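Local coordinates for protein MucR Phosphodiesterase (Pseudomonas aeruginosa, PDB 5M1T) that belongs to the EAL-domain family of barrel proteins and binds two magnesium ions and the ligand C2E in a shared pocket, at residues E205-R210 with V241-E246; H49-V54 with S261-L266. All blocks are in the same frame, centred on the assembly; numbering follows the deposited sequence.

After helix 32-38 the chain lays down strand 46-55, which carries H49-V54, then passes through six further barrel strands and their helices before S261-L266 returns to pair with it. Contact 2 thereby closes a loop of 206 residues and joins the first strand to the last. Contact 1 is nested inside this loop. It joins strand 205-208 to strand 239-243 after a largely helical excursion of 30 residues. The contacts, with centres about 9 Å apart, adjoin because strands 239-243 and 261-263 are neighbours: Ala242 and Ser261, and Ala242 and Gln263, probably share backbone hydrogen bonds. Both contacts touch C2E, and Glu243 of contact 1 binds one magnesium ion.

Contact 1. Residues E205-R210 with V241-E246; sequences ELKIDR and VAEGVE. With MG (magnesium ion), chain E; C2E (9,9'-[(2R,3R,3aS,5S,7aR,9R,10R,10aS,12S,14aR)-3,5,10,12-tetrahydroxy-5,12-dioxidooctahydro-2H,7H-difuro[3,2-d:3',2'-j][1,3,7,9,2,8]tetraoxadiphosphacyclododecine-2,9-diyl]bis(2-amino-1,9-dihydro-6H-purin-6-one)), chain C.
The guanidinium of Arg210 turns an edge to the carboxylate of Glu243, with NH1 3.6 Å from Glu243 OE1 and the two planes 67° apart. Over one guanidinium face lies O4' of C2E, 3.5 Å from Arg210 CZ, while a water sits at the edge in the plane. These groups line the pocket of an EAL domain, a modified (β/α)8 barrel, where two neighbouring parallel strands end. Both carboxylate oxygens of Glu243, OE1 and OE2, bind one magnesium ion at 2.5 Å; O1P of C2E and the water are further ligands, and Asp186 and Asp187 complete the site. With CG roughly opposite its backbone N (chi1 157°), the extended Glu243 chain reaches the metal.

Further back, Val241 N donates to Leu206 O (2.9 Å), and Ile208 N to Val241 O (2.8 Å). Val241 is flanked on its two methyls: CG2 packs 3.7 Å from Glu205 OE1, which is salt-bridged to Lys53 while OE2 bonds Ser184 OG, and CG1 lies alongside Lys207 CE at 3.9 Å. The ammonium of Lys207 is held by salt bridges to Glu156 and Glu65. At the pocket end, Glu246 OE2 accepts a hydrogen bond from N1 of C2E and a weak one from N2.

Contact 2. Residues H49-V54 with S261-L266; sequences HYQPKV and SLQGFL. With C2E (9,9'-[(2R,3R,3aS,5S,7aR,9R,10R,10aS,12S,14aR)-3,5,10,12-tetrahydroxy-5,12-dioxidooctahydro-2H,7H-difuro[3,2-d:3',2'-j][1,3,7,9,2,8]tetraoxadiphosphacyclododecine-2,9-diyl]bis(2-amino-1,9-dihydro-6H-purin-6-one)), chain C.
The side-chain nitrogen of Gln263 is gripped twice: NE2 donates to Gln51 OE1 at 2.8 Å, with an N-H...O angle of 167°, and also to Glu65. Gln51 OE1 lies in the amide plane of Gln263, and the donor stands 36° above the Gln51 carbonyl plane, the two amide planes being perpendicular. Here the first and last strands of the EAL barrel meet antiparallel, a departure from the all-parallel TIM barrel that is characteristic of the family. Where they pair, Val54 N donates to Leu262 O (2.9 Å) and Leu262 N to Val54 O (2.8 Å), making Val54 and Leu262 a hydrogen-bonded pair.

Toward the pocket the strands part. A water bridges them, accepting from Gly264 N at 2.9 Å and probably donating to Pro52 O. Gln51, extended with CG opposite its backbone N (chi1 -163°), places NE2 3.1 Å from N7 of C2E, and the same nitrogen is bonded to Gly268 O. Phe265 meets the same guanine base in two ways. Its backbone N donates an almost perfectly straight hydrogen bond to O6 of C2E (2.7 Å), and its ring lies over a face of the base, with CD1 3.4 Å from C6; Arg269 makes a cation-pi contact with the ring. Gln51 NE2 approaches the ring at its edge.

The other end of the Gln263 amide is held too, since OE1 accepts from Lys207. That oxygen also rests against the aliphatic part of Lys53, whose ammonium goes to Glu205, and Lys53 CG comes to 3.4 Å from Gln263 OE1.

Contact 1. Residues E205-R210 with V241-E246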
loop_
_atom_site.group_PDB
_atom_site.type_symbol
_atom_site.label_atom_id
_atom_site.label_comp_id
_atom_site.label_asym_id
_atom_site.label_seq_id
_atom_site.Cartn_x
_atom_site.Cartn_y
_atom_site.Cartn_z
ATOM N N GLU A 205 0.968 0.672 20.818
ATOM C CA GLU A 205 0.910 2.011 21.419
ATOM C C GLU A 205 0.131 3.019 20.567
ATOM O O GLU A 205 0.068 2.900 19.344
ATOM C CB GLU A 205 2.325 2.533 21.722
ATOM C CG GLU A 205 3.136 2.851 20.513
ATOM C CD GLU A 205 4.492 3.535 20.782
ATOM O OE1 GLU A 205 5.207 3.207 21.783
ATOM O OE2 GLU A 205 4.848 4.402 19.928
ATOM N N LEU A 206 -0.493 3.978 21.250
ATOM C CA LEU A 206 -0.995 5.160 20.608
ATOM C C LEU A 206 -0.127 6.337 20.993
ATOM O O LEU A 206 0.313 6.436 22.147
ATOM C CB LEU A 206 -2.427 5.439 21.005
ATOM C CG LEU A 206 -3.438 4.303 20.967
ATOM C CD1 LEU A 206 -4.737 4.875 21.481
ATOM C CD2 LEU A 206 -3.616 3.723 19.563
ATOM N N LYS A 207 0.083 7.236 20.020
ATOM C CA LYS A 207 0.829 8.487 20.252
ATOM C C LYS A 207 -0.109 9.687 20.126
ATOM O O LYS A 207 -0.540 10.044 19.027
ATOM C CB LYS A 207 1.989 8.651 19.285
ATOM C CG LYS A 207 2.857 7.423 19.186
ATOM C CD LYS A 207 4.156 7.697 18.465
ATOM C CE LYS A 207 5.249 8.185 19.405
ATOM N NZ LYS A 207 6.409 8.761 18.605
ATOM N N ILE A 208 -0.376 10.338 21.251
ATOM C CA ILE A 208 -1.245 11.494 21.232
ATOM C C ILE A 208 -0.629 12.615 20.394
ATOM O O ILE A 208 0.551 12.961 20.604
ATOM C CB ILE A 208 -1.504 12.056 22.637
ATOM C CG1 ILE A 208 -2.088 10.982 23.556
ATOM C CG2 ILE A 208 -2.449 13.226 22.515
ATOM C CD1 ILE A 208 -1.935 11.313 25.017
ATOM N N ASP A 209 -1.411 13.199 19.481
ATOM C CA ASP A 209 -0.834 14.202 18.586
ATOM C C ASP A 209 -0.406 15.422 19.380
ATOM O O ASP A 209 -1.129 15.859 20.296
ATOM C CB ASP A 209 -1.795 14.652 17.518
ATOM C CG ASP A 209 -1.136 15.610 16.530
ATOM O OD1 ASP A 209 -0.203 15.195 15.817
ATOM O OD2 ASP A 209 -1.511 16.799 16.509
ATOM N N ARG A 210 0.759 15.959 19.032
ATOM C CA ARG A 210 1.320 17.100 19.731
ATOM C C ARG A 210 0.396 18.289 19.740
ATOM O O ARG A 210 0.486 19.102 20.641
ATOM C CB ARG A 210 2.654 17.528 19.132
ATOM C CG ARG A 210 2.609 18.012 17.683
ATOM C CD ARG A 210 4.025 18.426 17.263
ATOM N NE ARG A 210 4.301 18.680 15.850
ATOM C CZ ARG A 210 4.146 17.810 14.835
ATOM N NH1 ARG A 210 3.572 16.595 15.001
ATOM N NH2 ARG A 210 4.536 18.180 13.602
ATOM N N VAL A 241 1.822 7.295 24.448
ATOM C CA VAL A 241 2.928 8.220 24.388
ATOM C C VAL A 241 2.361 9.614 24.209
ATOM O O VAL A 241 1.564 9.868 23.264
ATOM C CB VAL A 241 3.857 7.915 23.191
ATOM C CG1 VAL A 241 5.068 8.839 23.208
ATOM C CG2 VAL A 241 4.330 6.476 23.197
ATOM N N ALA A 242 2.773 10.533 25.074
ATOM C CA ALA A 242 2.424 11.932 24.860
ATOM C C ALA A 242 3.561 12.579 24.109
ATOM O O ALA A 242 4.712 12.464 24.509
ATOM C CB ALA A 242 2.176 12.665 26.154
ATOM N N GLU A 243 3.232 13.278 23.042
ATOM C CA GLU A 243 4.222 13.872 22.142
ATOM C C GLU A 243 4.087 15.397 22.165
ATOM O O GLU A 243 3.004 15.916 22.324
ATOM C CB GLU A 243 4.030 13.244 20.746
ATOM C CG GLU A 243 4.526 14.027 19.573
ATOM C CD GLU A 243 4.053 13.414 18.255
ATOM O OE1 GLU A 243 3.172 14.042 17.563
ATOM O OE2 GLU A 243 4.540 12.298 17.959
ATOM N N GLY A 244 5.196 16.120 22.053
ATOM C CA GLY A 244 5.171 17.577 22.064
ATOM C C GLY A 244 5.270 18.193 23.458
ATOM O O GLY A 244 4.847 19.328 23.659
ATOM N N VAL A 245 5.826 17.469 24.418
ATOM C CA VAL A 245 5.906 17.973 25.782
ATOM C C VAL A 245 6.987 19.024 25.845
ATOM O O VAL A 245 8.180 18.710 25.700
ATOM C CB VAL A 245 6.209 16.825 26.774
ATOM C CG1 VAL A 245 6.321 17.326 28.217
ATOM C CG2 VAL A 245 5.119 15.754 26.667
ATOM N N GLU A 246 6.563 20.264 26.053
ATOM C CA GLU A 246 7.468 21.407 26.135
ATOM C C GLU A 246 7.590 22.067 27.499
ATOM O O GLU A 246 8.545 22.771 27.722
ATOM C CB GLU A 246 7.029 22.486 25.145
ATOM C CG GLU A 246 7.041 22.008 23.708
ATOM C CD GLU A 246 6.562 23.031 22.696
ATOM O OE1 GLU A 246 5.753 23.931 23.062
ATOM O OE2 GLU A 246 6.994 22.892 21.520
HETATM MG MG MG E . 3.056 12.150 15.940
HETATM P P1 C2E C . 5.643 13.064 13.686
HETATM O O2P C2E C . 5.683 11.594 13.374
HETATM O O1P C2E C . 4.451 13.519 14.502
HETATM O "O5'" C2E C . 6.997 13.418 14.453
HETATM C "C5'" C2E C . 6.992 14.268 15.578
HETATM C "C4'" C2E C . 7.235 15.705 15.176
HETATM O "O4'" C2E C . 7.026 16.538 16.332
HETATM C "C3'" C2E C . 8.666 15.951 14.729
HETATM O "O3'" C2E C . 8.667 16.986 13.746
HETATM C "C2'" C2E C . 9.358 16.459 15.975
HETATM O "O2'" C2E C . 10.496 17.276 15.697
HETATM C "C1'" C2E C . 8.224 17.277 16.577
HETATM N N9 C2E C . 8.350 17.502 18.016
HETATM C C8 C2E C . 8.736 16.613 18.945
HETATM N N7 C2E C . 8.719 17.184 20.170
HETATM C C5 C2E C . 8.302 18.449 20.022
HETATM C C6 C2E C . 8.059 19.591 20.910
HETATM O O6 C2E C . 8.238 19.473 22.143
HETATM N N1 C2E C . 7.636 20.733 20.345
HETATM C C2 C2E C . 7.441 20.857 19.012
HETATM N N2 C2E C . 7.019 22.035 18.499
HETATM N N3 C2E C . 7.635 19.845 18.146
HETATM C C4 C2E C . 8.065 18.652 18.597
HETATM P P11 C2E C . 9.510 16.824 12.387
HETATM O O21 C2E C . 10.857 16.207 12.728
HETATM O O11 C2E C . 9.696 18.172 11.776
HETATM O O5A C2E C . 8.689 15.827 11.445
HETATM C C5A C2E C . 7.365 16.196 11.047
HETATM C C4A C2E C . 6.663 15.000 10.443
HETATM O O4A C2E C . 7.391 14.499 9.327
HETATM C C3A C2E C . 6.603 13.821 11.379
HETATM O O3A C2E C . 5.561 13.935 12.332
HETATM C C2A C2E C . 6.402 12.663 10.435
HETATM O O2A C2E C . 5.048 12.555 10.022
HETATM C C1A C2E C . 7.217 13.080 9.236
HETATM N N91 C2E C . 8.528 12.369 9.228
HETATM C C81 C2E C . 9.670 12.690 9.870
HETATM N N71 C2E C . 10.655 11.800 9.575
HETATM C C51 C2E C . 10.121 10.899 8.731
HETATM C C61 C2E C . 10.584 9.689 8.029
HETATM O O61 C2E C . 11.756 9.282 8.180
HETATM N N11 C2E C . 9.706 9.043 7.242
HETATM C C21 C2E C . 8.433 9.470 7.093
HETATM N N21 C2E C . 7.597 8.785 6.293
HETATM N N31 C2E C . 7.934 10.566 7.703
HETATM C C41 C2E C . 8.729 11.282 8.518
HETATM O O HOH W 1 2.056 14.103 15.653
#

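Contact 2. Residues H49-V54 with S261-L266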
loop_
_atom_site.group_PDB
_atom_site.type_symbol
_atom_site.label_atom_id
_atom_site.label_comp_id
_atom_site.label_asym_id
_atom_site.label_seq_id
_atom_site.Cartn_x
_atom_site.Cartn_y
_atom_site.Cartn_z
ATOM N N HIS A 49 17.856 12.416 12.610
ATOM C CA HIS A 49 17.917 12.833 13.999
ATOM C C HIS A 49 17.000 11.907 14.792
ATOM O O HIS A 49 16.103 11.265 14.241
ATOM C CB HIS A 49 17.519 14.288 14.127
ATOM C CG HIS A 49 18.571 15.230 13.626
ATOM N ND1 HIS A 49 18.601 16.569 13.955
ATOM C CD2 HIS A 49 19.645 15.015 12.831
ATOM C CE1 HIS A 49 19.626 17.146 13.354
ATOM N NE2 HIS A 49 20.281 16.222 12.674
ATOM N N TYR A 50 17.266 11.804 16.080
ATOM C CA TYR A 50 16.603 10.863 16.930
ATOM C C TYR A 50 16.084 11.630 18.119
ATOM O O TYR A 50 16.822 12.419 18.716
ATOM C CB TYR A 50 17.587 9.771 17.372
ATOM C CG TYR A 50 18.187 9.024 16.199
ATOM C CD1 TYR A 50 17.525 7.980 15.616
ATOM C CD2 TYR A 50 19.400 9.388 15.675
ATOM C CE1 TYR A 50 18.043 7.311 14.516
ATOM C CE2 TYR A 50 19.936 8.729 14.571
ATOM C CZ TYR A 50 19.257 7.695 13.993
ATOM O OH TYR A 50 19.813 7.034 12.920
ATOM N N GLN A 51 14.803 11.448 18.441
ATOM C CA GLN A 51 14.232 12.054 19.642
ATOM C C GLN A 51 13.907 11.012 20.729
ATOM O O GLN A 51 13.203 10.040 20.482
ATOM C CB GLN A 51 12.997 12.861 19.317
ATOM C CG GLN A 51 12.677 13.790 20.482
ATOM C CD GLN A 51 11.399 14.551 20.310
ATOM O OE1 GLN A 51 10.524 14.146 19.538
ATOM N NE2 GLN A 51 11.293 15.682 21.018
ATOM N N PRO A 52 14.447 11.206 21.934
ATOM C CA PRO A 52 14.197 10.298 23.055
ATOM C C PRO A 52 12.739 10.135 23.391
ATOM O O PRO A 52 11.998 11.139 23.365
ATOM C CB PRO A 52 14.872 10.995 24.236
ATOM C CG PRO A 52 15.843 11.966 23.668
ATOM C CD PRO A 52 15.356 12.313 22.293
ATOM N N LYS A 53 12.306 8.906 23.662
ATOM C CA LYS A 53 10.994 8.684 24.279
ATOM C C LYS A 53 11.362 8.203 25.676
ATOM O O LYS A 53 12.248 7.362 25.830
ATOM C CB LYS A 53 10.136 7.619 23.584
ATOM C CG LYS A 53 9.960 7.802 22.073
ATOM C CD LYS A 53 9.532 6.505 21.365
ATOM C CE LYS A 53 8.411 5.794 22.118
ATOM N NZ LYS A 53 8.197 4.443 21.525
ATOM N N VAL A 54 10.683 8.735 26.677
ATOM C CA VAL A 54 11.097 8.563 28.075
ATOM C C VAL A 54 9.913 8.106 28.908
ATOM O O VAL A 54 8.817 8.607 28.692
ATOM C CB VAL A 54 11.629 9.924 28.565
ATOM C CG1 VAL A 54 11.709 10.015 30.049
ATOM C CG2 VAL A 54 13.009 10.157 27.992
ATOM N N SER A 261 4.680 7.040 28.511
ATOM C CA SER A 261 5.898 7.672 28.073
ATOM C C SER A 261 5.658 9.024 27.413
ATOM O O SER A 261 4.541 9.340 26.959
ATOM C CB SER A 261 6.670 6.738 27.139
ATOM O OG SER A 261 5.880 6.306 26.048
ATOM N N LEU A 262 6.707 9.846 27.434
ATOM C CA LEU A 262 6.635 11.213 26.958
ATOM C C LEU A 262 7.722 11.447 25.925
ATOM O O LEU A 262 8.810 10.857 25.999
ATOM C CB LEU A 262 6.828 12.213 28.104
ATOM C CG LEU A 262 6.006 12.059 29.394
ATOM C CD1 LEU A 262 6.369 13.189 30.347
ATOM C CD2 LEU A 262 4.513 12.099 29.139
ATOM N N GLN A 263 7.421 12.347 24.999
ATOM C CA GLN A 263 8.368 12.784 23.990
ATOM C C GLN A 263 8.177 14.286 23.793
ATOM O O GLN A 263 7.043 14.796 23.773
ATOM C CB GLN A 263 8.061 12.036 22.724
ATOM C CG GLN A 263 9.068 12.151 21.666
ATOM C CD GLN A 263 8.728 11.283 20.474
ATOM O OE1 GLN A 263 8.101 10.216 20.612
ATOM N NE2 GLN A 263 9.173 11.719 19.296
ATOM N N GLY A 264 9.279 15.023 23.747
ATOM C CA GLY A 264 9.153 16.455 23.559
ATOM C C GLY A 264 10.431 17.189 23.831
ATOM O O GLY A 264 11.372 16.623 24.425
ATOM N N PHE A 265 10.454 18.455 23.404
ATOM C CA PHE A 265 11.614 19.318 23.580
ATOM C C PHE A 265 12.084 19.435 25.043
ATOM O O PHE A 265 13.263 19.528 25.294
ATOM C CB PHE A 265 11.354 20.708 23.033
ATOM C CG PHE A 265 11.276 20.773 21.542
ATOM C CD1 PHE A 265 11.454 19.649 20.758
ATOM C CD2 PHE A 265 11.059 21.982 20.920
ATOM C CE1 PHE A 265 11.414 19.725 19.402
ATOM C CE2 PHE A 265 10.994 22.056 19.560
ATOM C CZ PHE A 265 11.170 20.914 18.805
ATOM N N LEU A 266 11.163 19.396 25.985
ATOM C CA LEU A 266 11.503 19.483 27.408
ATOM C C LEU A 266 12.392 18.306 27.820
ATOM O O LEU A 266 13.292 18.467 28.621
ATOM C CB LEU A 266 10.236 19.473 28.261
ATOM C CG LEU A 266 10.501 19.673 29.774
ATOM C CD1 LEU A 266 10.854 21.136 30.065
ATOM C CD2 LEU A 266 9.335 19.221 30.655
HETATM P P1 C2E C . 5.643 13.064 13.686
HETATM O O2P C2E C . 5.683 11.594 13.374
HETATM O O1P C2E C . 4.451 13.519 14.502
HETATM O "O5'" C2E C . 6.997 13.418 14.453
HETATM C "C5'" C2E C . 6.992 14.268 15.578
HETATM C "C4'" C2E C . 7.235 15.705 15.176
HETATM O "O4'" C2E C . 7.026 16.538 16.332
HETATM C "C3'" C2E C . 8.666 15.951 14.729
HETATM O "O3'" C2E C . 8.667 16.986 13.746
HETATM C "C2'" C2E C . 9.358 16.459 15.975
HETATM O "O2'" C2E C . 10.496 17.276 15.697
HETATM C "C1'" C2E C . 8.224 17.277 16.577
HETATM N N9 C2E C . 8.350 17.502 18.016
HETATM C C8 C2E C . 8.736 16.613 18.945
HETATM N N7 C2E C . 8.719 17.184 20.170
HETATM C C5 C2E C . 8.302 18.449 20.022
HETATM C C6 C2E C . 8.059 19.591 20.910
HETATM O O6 C2E C . 8.238 19.473 22.143
HETATM N N1 C2E C . 7.636 20.733 20.345
HETATM C C2 C2E C . 7.441 20.857 19.012
HETATM N N2 C2E C . 7.019 22.035 18.499
HETATM N N3 C2E C . 7.635 19.845 18.146
HETATM C C4 C2E C . 8.065 18.652 18.597
HETATM P P11 C2E C . 9.510 16.824 12.387
HETATM O O21 C2E C . 10.857 16.207 12.728
HETATM O O11 C2E C . 9.696 18.172 11.776
HETATM O O5A C2E C . 8.689 15.827 11.445
HETATM C C5A C2E C . 7.365 16.196 11.047
HETATM C C4A C2E C . 6.663 15.000 10.443
HETATM O O4A C2E C . 7.391 14.499 9.327
HETATM C C3A C2E C . 6.603 13.821 11.379
HETATM O O3A C2E C . 5.561 13.935 12.332
HETATM C C2A C2E C . 6.402 12.663 10.435
HETATM O O2A C2E C . 5.048 12.555 10.022
HETATM C C1A C2E C . 7.217 13.080 9.236
HETATM N N91 C2E C . 8.528 12.369 9.228
HETATM C C81 C2E C . 9.670 12.690 9.870
HETATM N N71 C2E C . 10.655 11.800 9.575
HETATM C C51 C2E C . 10.121 10.899 8.731
HETATM C C61 C2E C . 10.584 9.689 8.029
HETATM O O61 C2E C . 11.756 9.282 8.180
HETATM N N11 C2E C . 9.706 9.043 7.242
HETATM C C21 C2E C . 8.433 9.470 7.093
HETATM N N21 C2E C . 7.597 8.785 6.293
HETATM N N31 C2E C . 7.934 10.566 7.703
HETATM C C41 C2E C . 8.729 11.282 8.518
HETATM O O HOH W 2 11.983 13.883 23.981
#